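Side-chain contacts in cyclodipeptide synthase, BtCDPS (Bacillus thermoamylovorans, PDB 6ZTU), which probably makes cyclic dipeptides by joining two aminoacyl groups delivered on transfer RNAs, as other members of the cyclodipeptide synthase family do: residues E208-S213 and I217-N222; Y131-D136 and K141-M146. All blocks are in the same frame, centred on the assembly; numbering follows the deposited sequence.

Interaction 1 of 2, residues E208-S213 and I217-N222; sequences EKIKNS and IKMSDN
The flat groups that Ile-210 meets in 217-222 are two peptide units, those on either side of Lys-218 CA. Its methyl CG2 approaches both obliquely, tilted off their planes: it lies 3.7 Å from Ile-217 O and equally close to Met-219 N, and Lys-218 CA comes next to it. The helix thus meets bare main chain here, while the CB of Lys-218 points away and its side chain plays little part. With CG2 anti to the backbone N of Ile-210 and CG1 beside that N (chi1 -67°), the two arms of the side chain spread along the incoming chain. CD1 of Ile-210 meets Ile-217 CG2 at 4.0 Å, and its CG2 also reaches Met-219 CG at 4.1 Å. Leu-185 of helix 167-191 touches Ile-210, Ile-217 and Met-219 and joins this apolar cluster.

At the outer border, Lys-211 and Met-219 pass at about a right angle, with Lys-211 CE 3.7 Å from Met-219 SD. The lysine bends once, at chi2 (-63°), and then runs out straight, sending its methylene chain past the sulfur and its ammonium beyond. There Lys-211 NZ is 2.9 Å from a water that also lies 2.8 Å from Ser-220 O. This bridge links the segments through solvent; no direct hydrogen bond joins them.

Helix 205-211 ends in a Schellman motif, with Ser-213 N bonded to Ile-210 O (3.0 Å) and Glu-214 N turned back to Lys-209 O. Ser-213, the C-prime residue, has the positive phi (61°) characteristic of the motif. After this turn, 217-222 passes back over the last turn of the helix and leads into strand 223-229 of the Rossmann-like cyclodipeptide synthase fold.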
loop_
_atom_site.group_PDB
_atom_site.type_symbol
_atom_site.label_atom_id
_atom_site.label_comp_id
_atom_site.label_asym_id
_atom_site.label_seq_id
_atom_site.Cartn_x
_atom_site.Cartn_y
_atom_site.Cartn_z
ATOM N N GLU A 208 10.272 -9.460 -1.494
ATOM C CA GLU A 208 10.982 -10.690 -1.834
ATOM C C GLU A 208 12.348 -10.724 -1.171
ATOM O O GLU A 208 12.762 -11.757 -0.632
ATOM C CB GLU A 208 11.116 -10.818 -3.354
ATOM C CG GLU A 208 9.787 -10.960 -4.074
ATOM C CD GLU A 208 9.925 -10.915 -5.591
ATOM O OE1 GLU A 208 11.071 -11.025 -6.088
ATOM O OE2 GLU A 208 8.889 -10.776 -6.280
ATOM N N LYS A 209 13.060 -9.596 -1.185
ATOM C CA LYS A 209 14.376 -9.562 -0.562
ATOM C C LYS A 209 14.273 -9.681 0.950
ATOM O O LYS A 209 15.082 -10.362 1.580
ATOM C CB LYS A 209 15.102 -8.277 -0.947
ATOM C CG LYS A 209 15.287 -8.110 -2.438
ATOM C CD LYS A 209 16.364 -7.090 -2.714
ATOM C CE LYS A 209 16.662 -6.993 -4.203
ATOM N NZ LYS A 209 15.622 -6.182 -4.876
ATOM N N ILE A 210 13.301 -8.995 1.554
ATOM C CA ILE A 210 13.075 -9.146 2.987
ATOM C C ILE A 210 12.811 -10.605 3.343
ATOM O O ILE A 210 13.348 -11.122 4.330
ATOM C CB ILE A 210 11.926 -8.220 3.428
ATOM C CG1 ILE A 210 12.365 -6.757 3.288
ATOM C CG2 ILE A 210 11.508 -8.515 4.863
ATOM C CD1 ILE A 210 11.247 -5.749 3.524
ATOM N N LYS A 211 12.004 -11.303 2.536
ATOM C CA LYS A 211 11.689 -12.701 2.822
ATOM C C LYS A 211 12.866 -13.628 2.539
ATOM O O LYS A 211 12.876 -14.775 3.007
ATOM C CB LYS A 211 10.470 -13.129 2.006
ATOM C CG LYS A 211 9.144 -12.696 2.607
ATOM C CD LYS A 211 8.940 -13.365 3.969
ATOM C CE LYS A 211 7.646 -12.929 4.615
ATOM N NZ LYS A 211 7.280 -13.855 5.731
ATOM N N ASN A 212 13.842 -13.164 1.767
ATOM C CA ASN A 212 15.094 -13.868 1.559
ATOM C C ASN A 212 16.113 -13.569 2.656
ATOM O O ASN A 212 17.283 -13.934 2.504
ATOM C CB ASN A 212 15.671 -13.493 0.196
ATOM C CG ASN A 212 16.599 -14.550 -0.352
ATOM O OD1 ASN A 212 16.361 -15.749 -0.188
ATOM N ND2 ASN A 212 17.672 -14.113 -1.003
ATOM N N SER A 213 15.696 -12.873 3.722
ATOM C CA SER A 213 16.534 -12.551 4.891
ATOM C C SER A 213 17.749 -11.701 4.526
ATOM O O SER A 213 18.853 -11.921 5.033
ATOM C CB SER A 213 16.977 -13.820 5.621
ATOM O OG SER A 213 15.883 -14.691 5.818
ATOM N N ILE A 217 15.845 -5.291 8.533
ATOM C CA ILE A 217 14.405 -5.057 8.423
ATOM C C ILE A 217 13.706 -6.377 8.128
ATOM O O ILE A 217 14.044 -7.069 7.159
ATOM C CB ILE A 217 14.111 -4.030 7.314
ATOM C CG1 ILE A 217 14.554 -2.625 7.728
ATOM C CG2 ILE A 217 12.619 -4.045 6.919
ATOM C CD1 ILE A 217 13.551 -1.895 8.578
ATOM N N LYS A 218 12.707 -6.724 8.945
ATOM C CA LYS A 218 11.916 -7.935 8.768
ATOM C C LYS A 218 10.429 -7.601 8.796
ATOM O O LYS A 218 10.002 -6.653 9.463
ATOM C CB LYS A 218 12.184 -8.964 9.881
ATOM C CG LYS A 218 13.500 -9.704 9.784
ATOM C CD LYS A 218 13.609 -10.723 10.913
ATOM C CE LYS A 218 12.642 -11.878 10.708
ATOM N NZ LYS A 218 13.138 -13.115 11.369
ATOM N N MET A 219 9.639 -8.403 8.090
ATOM C CA MET A 219 8.207 -8.374 8.317
ATOM C C MET A 219 7.900 -9.045 9.650
ATOM O O MET A 219 8.576 -9.992 10.067
ATOM C CB MET A 219 7.460 -9.085 7.190
ATOM C CG MET A 219 7.523 -8.333 5.863
ATOM S SD MET A 219 6.936 -9.307 4.482
ATOM C CE MET A 219 5.198 -9.457 4.914
ATOM N N SER A 220 6.875 -8.536 10.327
ATOM C CA SER A 220 6.374 -9.217 11.516
ATOM C C SER A 220 5.887 -10.617 11.164
ATOM O O SER A 220 5.381 -10.868 10.065
ATOM C CB SER A 220 5.235 -8.418 12.152
ATOM O OG SER A 220 5.712 -7.168 12.605
ATOM N N ASP A 221 6.029 -11.536 12.130
ATOM C CA ASP A 221 5.664 -12.934 11.921
ATOM C C ASP A 221 4.196 -13.103 11.576
ATOM O O ASP A 221 3.820 -14.107 10.957
ATOM C CB ASP A 221 5.969 -13.754 13.177
ATOM C CG ASP A 221 7.439 -13.947 13.409
ATOM O OD1 ASP A 221 8.230 -13.761 12.462
ATOM O OD2 ASP A 221 7.809 -14.290 14.555
ATOM N N ASN A 222 3.349 -12.157 11.989
ATOM C CA ASN A 222 1.913 -12.202 11.747
ATOM C C ASN A 222 1.491 -11.341 10.563
ATOM O O ASN A 222 0.299 -11.042 10.421
ATOM C CB ASN A 222 1.142 -11.754 12.996
ATOM C CG ASN A 222 1.385 -10.298 13.327
ATOM O OD1 ASN A 222 2.378 -9.706 12.885
ATOM N ND2 ASN A 222 0.486 -9.707 14.115
HETATM O O HOH W 1 6.390 -12.736 8.203
#

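Interaction 2 of 2, residues Y131-D136 and K141-M146; sequences YYFEKD and KSCLAM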
loop_
_atom_site.group_PDB
_atom_site.type_symbol
_atom_site.label_atom_id
_atom_site.label_comp_id
_atom_site.label_asym_id
_atom_site.label_seq_id
_atom_site.Cartn_x
_atom_site.Cartn_y
_atom_site.Cartn_z
ATOM N N TYR A 131 16.066 4.468 9.921
ATOM C CA TYR A 131 17.418 4.143 10.358
ATOM C C TYR A 131 18.150 3.315 9.302
ATOM O O TYR A 131 19.278 3.639 8.909
ATOM C CB TYR A 131 17.362 3.398 11.690
ATOM C CG TYR A 131 18.711 2.952 12.182
ATOM C CD1 TYR A 131 19.497 3.791 12.961
ATOM C CD2 TYR A 131 19.216 1.700 11.849
ATOM C CE1 TYR A 131 20.741 3.390 13.416
ATOM C CE2 TYR A 131 20.461 1.292 12.300
ATOM C CZ TYR A 131 21.216 2.144 13.079
ATOM O OH TYR A 131 22.458 1.743 13.531
ATOM N N TYR A 132 17.517 2.255 8.813
ATOM C CA TYR A 132 18.206 1.433 7.821
ATOM C C TYR A 132 18.264 2.106 6.455
ATOM O O TYR A 132 19.188 1.825 5.677
ATOM C CB TYR A 132 17.554 0.046 7.768
ATOM C CG TYR A 132 17.969 -0.753 8.995
ATOM C CD1 TYR A 132 19.269 -1.238 9.117
ATOM C CD2 TYR A 132 17.096 -0.949 10.057
ATOM C CE1 TYR A 132 19.678 -1.922 10.251
ATOM C CE2 TYR A 132 17.501 -1.640 11.195
ATOM C CZ TYR A 132 18.794 -2.122 11.277
ATOM O OH TYR A 132 19.222 -2.807 12.392
ATOM N N PHE A 133 17.322 3.006 6.144
ATOM C CA PHE A 133 17.459 3.793 4.924
ATOM C C PHE A 133 18.727 4.637 4.969
ATOM O O PHE A 133 19.404 4.815 3.951
ATOM C CB PHE A 133 16.236 4.696 4.723
ATOM C CG PHE A 133 16.314 5.556 3.492
ATOM C CD1 PHE A 133 15.908 5.066 2.272
ATOM C CD2 PHE A 133 16.818 6.848 3.556
ATOM C CE1 PHE A 133 15.978 5.836 1.128
ATOM C CE2 PHE A 133 16.893 7.632 2.410
ATOM C CZ PHE A 133 16.466 7.124 1.198
ATOM N N GLU A 134 19.050 5.177 6.143
ATOM C CA GLU A 134 20.248 5.990 6.306
ATOM C C GLU A 134 21.510 5.138 6.346
ATOM O O GLU A 134 22.523 5.509 5.745
ATOM C CB GLU A 134 20.158 6.819 7.592
ATOM C CG GLU A 134 19.088 7.880 7.592
ATOM C CD GLU A 134 19.110 8.705 8.875
ATOM O OE1 GLU A 134 20.205 8.839 9.480
ATOM O OE2 GLU A 134 18.035 9.202 9.283
ATOM N N LYS A 135 21.458 3.981 7.018
ATOM C CA LYS A 135 22.657 3.248 7.416
ATOM C C LYS A 135 22.966 2.026 6.559
ATOM O O LYS A 135 24.111 1.561 6.582
ATOM C CB LYS A 135 22.545 2.792 8.879
ATOM C CG LYS A 135 22.436 3.928 9.902
ATOM C CD LYS A 135 23.767 4.618 10.122
ATOM C CE LYS A 135 23.652 5.695 11.192
ATOM N NZ LYS A 135 24.972 6.313 11.483
ATOM N N ASP A 136 21.987 1.458 5.851
ATOM C CA ASP A 136 22.220 0.269 5.020
ATOM C C ASP A 136 22.029 0.662 3.560
ATOM O O ASP A 136 20.892 0.757 3.088
ATOM C CB ASP A 136 21.290 -0.887 5.392
ATOM C CG ASP A 136 21.515 -2.129 4.511
ATOM O OD1 ASP A 136 22.395 -2.091 3.639
ATOM O OD2 ASP A 136 20.824 -3.153 4.706
ATOM N N LYS A 141 19.010 1.488 -1.382
ATOM C CA LYS A 141 18.871 1.268 -2.813
ATOM C C LYS A 141 17.504 0.682 -3.157
ATOM O O LYS A 141 16.865 1.112 -4.122
ATOM C CB LYS A 141 20.004 0.358 -3.297
ATOM C CG LYS A 141 20.100 0.170 -4.794
ATOM C CD LYS A 141 21.370 -0.636 -5.144
ATOM C CE LYS A 141 21.496 -0.880 -6.656
ATOM N NZ LYS A 141 20.430 -1.768 -7.197
ATOM N N SER A 142 17.030 -0.292 -2.367
ATOM C CA SER A 142 15.718 -0.887 -2.632
ATOM C C SER A 142 14.591 0.114 -2.414
ATOM O O SER A 142 13.604 0.121 -3.165
ATOM C CB SER A 142 15.503 -2.098 -1.727
ATOM O OG SER A 142 16.186 -3.216 -2.245
ATOM N N CYS A 143 14.701 0.933 -1.372
ATOM C CA CYS A 143 13.676 1.951 -1.147
ATOM C C CYS A 143 13.645 2.956 -2.288
ATOM O O CYS A 143 12.568 3.356 -2.733
ATOM C CB CYS A 143 13.904 2.678 0.175
ATOM S SG CYS A 143 13.648 1.642 1.648
ATOM N N LEU A 144 14.816 3.393 -2.753
ATOM C CA LEU A 144 14.858 4.319 -3.880
ATOM C C LEU A 144 14.303 3.681 -5.149
ATOM O O LEU A 144 13.735 4.376 -6.000
ATOM C CB LEU A 144 16.292 4.804 -4.099
ATOM C CG LEU A 144 16.796 5.708 -2.962
ATOM C CD1 LEU A 144 18.308 5.954 -3.020
ATOM C CD2 LEU A 144 16.036 7.031 -2.927
ATOM N N ALA A 145 14.467 2.363 -5.308
ATOM C CA ALA A 145 13.845 1.683 -6.435
ATOM C C ALA A 145 12.323 1.698 -6.326
ATOM O O ALA A 145 11.626 1.838 -7.340
ATOM C CB ALA A 145 14.356 0.245 -6.538
ATOM N N MET A 146 11.782 1.514 -5.116
ATOM C CA MET A 146 10.341 1.673 -4.944
ATOM C C MET A 146 9.915 3.086 -5.307
ATOM O O MET A 146 8.838 3.296 -5.877
ATOM C CB MET A 146 9.929 1.367 -3.501
ATOM C CG MET A 146 9.806 -0.092 -3.189
ATOM S SD MET A 146 9.055 -0.352 -1.558
ATOM C CE MET A 146 7.355 0.084 -1.894
#
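Phe-133 turns one edge of its ring to Cys-143 and Leu-144 on the next helix. Its CG is anti to the backbone N (chi1 179°), which swings the ring out from helix 120-135 toward helix 137-157 even though the CB itself does not point straight at that helix. The rim atoms CD1, CE1 and CZ do the touching. Cys-143 CB lies in the ring plane, 3.8 Å from Phe-133 CD1, and its bond from the main chain points at the other segment.

The cysteine sulfur stands beside its own backbone N, anti to the carbonyl carbon. From there SG makes a sulfur-aromatic contact at the ring edge: it is 5.5 Å from the centroid of the Phe-133 ring and 82° off the ring normal.

These residues pack between two consecutive helices, 120-135 and 137-157, near the corner where one gives way to the other. Asp-136 breaks the helical path and serves as N-cap of the second helix, its OD1 accepting a hydrogen bond from Lys-138 N. Arg-140 NH1 reaches back across the corner to Phe-133 O, a polar tie next to the apolar one.

Further round the rim, the Leu-144 side chain crosses that of Phe-133 at about a right angle. The leucine chain runs extended to CD1 (chi2 168°), leaving the other branch, CD2, to meet the ring: Leu-144 CD2 is 4.1 Å from Phe-133 CZ. Phe-171 of helix 167-191 touches both Phe-133 and Leu-144, and Val-174 from the same helix packs on the phenylalanine as well.

Going from the N terminus, interaction 2 closes first, across the tight corner between helices 120-135 and 137-157. The chain then runs through helix 167-191, strand 196-200 and helix 205-211 before interaction 1 closes the short loop that leads to strand 223-229. The two closures follow in series, neither nested nor crossed, but their segments meet in space. Tyr-132 CD2 packs 3.8 Å from Ile-217 CG1, and Lys-209 CD lies 3.9 Å from Ser-142 OG. These two touches join the helix pair 120-135 and 137-157 to helix 205-211 and the loop before strand 223-229. Helix 167-191 lies against both interactions.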